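Local coordinates for acetyltransferase (Escherichia coli, PDB 7BYY), which probably transfers an acetyl group from acetyl-CoA to the amino acid carried by glycyl-tRNA, acting as the toxin of a toxin-antitoxin system, at residues A43-S48 against I68-F73. The protein carries 1 engineered substitution. Residues are numbered along the deposited sequence; the frame is centred on the assembly and turned at random.
Sequences ASLKKS and IGICTF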
loop_
_atom_site.group_PDB
_atom_site.type_symbol
_atom_site.label_atom_id
_atom_site.label_comp_id
_atom_site.label_asym_id
_atom_site.label_seq_id
_atom_site.Cartn_x
_atom_site.Cartn_y
_atom_site.Cartn_z
ATOM N N ALA A 43 14.645 -3.218 -20.740
ATOM C CA ALA A 43 14.669 -4.671 -20.645
ATOM C C ALA A 43 13.768 -5.257 -19.566
ATOM O O ALA A 43 13.288 -6.380 -19.735
ATOM C CB ALA A 43 16.103 -5.158 -20.397
ATOM N N SER A 44 13.527 -4.547 -18.464
ATOM C CA SER A 44 12.886 -5.146 -17.300
ATOM C C SER A 44 11.544 -4.536 -16.927
ATOM O O SER A 44 10.915 -5.012 -15.975
ATOM C CB SER A 44 13.823 -5.061 -16.088
ATOM O OG SER A 44 13.129 -5.362 -14.888
ATOM N N LEU A 45 11.081 -3.505 -17.637
ATOM C CA LEU A 45 9.860 -2.821 -17.221
ATOM C C LEU A 45 8.636 -3.717 -17.372
ATOM O O LEU A 45 7.768 -3.746 -16.490
ATOM C CB LEU A 45 9.683 -1.532 -18.023
ATOM C CG LEU A 45 8.312 -0.862 -17.902
ATOM C CD1 LEU A 45 8.072 -0.344 -16.486
ATOM C CD2 LEU A 45 8.162 0.251 -18.924
ATOM N N LYS A 46 8.553 -4.458 -18.480
ATOM C CA LYS A 46 7.370 -5.268 -18.752
ATOM C C LYS A 46 7.193 -6.371 -17.714
ATOM O O LYS A 46 6.078 -6.613 -17.236
ATOM C CB LYS A 46 7.461 -5.868 -20.155
ATOM C CG LYS A 46 7.277 -4.870 -21.287
ATOM C CD LYS A 46 7.081 -5.591 -22.607
ATOM C CE LYS A 46 6.299 -4.746 -23.597
ATOM N NZ LYS A 46 5.754 -5.567 -24.723
ATOM N N LYS A 47 8.281 -7.048 -17.349
ATOM C CA LYS A 47 8.167 -8.195 -16.459
ATOM C C LYS A 47 8.004 -7.792 -15.004
ATOM O O LYS A 47 7.458 -8.566 -14.211
ATOM C CB LYS A 47 9.387 -9.090 -16.616
ATOM C CG LYS A 47 9.908 -9.107 -18.030
ATOM C CD LYS A 47 11.351 -9.566 -18.060
ATOM C CE LYS A 47 11.451 -10.890 -18.808
ATOM N NZ LYS A 47 12.827 -11.293 -19.152
ATOM N N SER A 48 8.472 -6.601 -14.630
ATOM C CA SER A 48 8.314 -6.164 -13.249
ATOM C C SER A 48 6.843 -5.971 -12.900
ATOM O O SER A 48 6.362 -6.493 -11.889
ATOM C CB SER A 48 9.109 -4.880 -13.010
ATOM O OG SER A 48 10.496 -5.154 -12.968
ATOM N N ILE A 68 7.746 9.811 -22.822
ATOM C CA ILE A 68 8.436 10.995 -22.322
ATOM C C ILE A 68 9.064 10.715 -20.964
ATOM O O ILE A 68 10.241 11.015 -20.730
ATOM C CB ILE A 68 7.467 12.188 -22.265
ATOM C CG1 ILE A 68 7.081 12.618 -23.681
ATOM C CG2 ILE A 68 8.085 13.348 -21.494
ATOM C CD1 ILE A 68 5.694 13.218 -23.786
ATOM N N GLY A 69 8.294 10.134 -20.050
ATOM C CA GLY A 69 8.807 9.820 -18.731
ATOM C C GLY A 69 8.183 8.556 -18.182
ATOM O O GLY A 69 7.139 8.090 -18.652
ATOM N N ILE A 70 8.848 8.000 -17.170
ATOM C CA ILE A 70 8.377 6.809 -16.480
ATOM C C ILE A 70 8.489 7.047 -14.981
ATOM O O ILE A 70 9.237 7.911 -14.516
ATOM C CB ILE A 70 9.162 5.541 -16.888
ATOM C CG1 ILE A 70 8.293 4.294 -16.722
ATOM C CG2 ILE A 70 10.443 5.418 -16.074
ATOM C CD1 ILE A 70 7.126 4.237 -17.671
ATOM N N CYS A 71 7.725 6.264 -14.223
ATOM C CA CYS A 71 7.699 6.421 -12.773
ATOM C C CYS A 71 7.189 5.126 -12.157
ATOM O O CYS A 71 6.006 4.803 -12.302
ATOM C CB CYS A 71 6.817 7.597 -12.386
ATOM S SG CYS A 71 6.430 7.640 -10.645
ATOM N N THR A 72 8.063 4.401 -11.465
ATOM C CA THR A 72 7.702 3.134 -10.844
ATOM C C THR A 72 7.734 3.258 -9.326
ATOM O O THR A 72 8.552 3.989 -8.759
ATOM C CB THR A 72 8.636 2.003 -11.284
ATOM O OG1 THR A 72 9.990 2.351 -10.980
ATOM C CG2 THR A 72 8.507 1.753 -12.782
ATOM N N PHE A 73 6.839 2.521 -8.671
ATOM C CA PHE A 73 6.672 2.638 -7.230
ATOM C C PHE A 73 6.104 1.334 -6.685
ATOM O O PHE A 73 5.404 0.603 -7.392
ATOM C CB PHE A 73 5.757 3.814 -6.878
ATOM C CG PHE A 73 4.481 3.841 -7.668
ATOM C CD1 PHE A 73 4.440 4.411 -8.931
ATOM C CD2 PHE A 73 3.318 3.296 -7.146
ATOM C CE1 PHE A 73 3.266 4.436 -9.660
ATOM C CE2 PHE A 73 2.141 3.321 -7.869
ATOM C CZ PHE A 73 2.115 3.893 -9.129
#
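Leu45 alone carries the helix side of this contact, its two methyls dividing between Ile70 and Thr72, two residues apart on the strand and both directed toward the helix. CD2 meets CD1 of Ile70 at 4.3 Å, methyl to methyl, while CD1 meets the methyl CG2 of Thr72, also at 4.3 Å. With CG anti to the backbone N (chi1 168°), the Leu45 side chain is carried out toward the strand, where it forks into the two methyls. The contact is purely apolar: Thr72 offers its methyl to Leu45. The backbones stay well apart, 9.0 Å between CA of Leu45 and CA of Thr72, and the two segments bury just 91 Å² between them.

Away from this buried patch the helix is polar and more open, with Lys47 exposed and Ser44 and Ser48 partly so. There Ser48 folds back on its own helix: both its N and OG donate hydrogen bonds to Ser44 O, from opposite faces of the carbonyl plane, OG at 3.0 Å.

Phe40, earlier in helix 35-50, touches both Leu45 and Thr72, and Val41, about one turn before Leu45, packs on Ile70. The helix thus packs over part of one face of the GNAT sheet, at strand 67-79, which runs antiparallel to its neighbours 55-61 and 94-105.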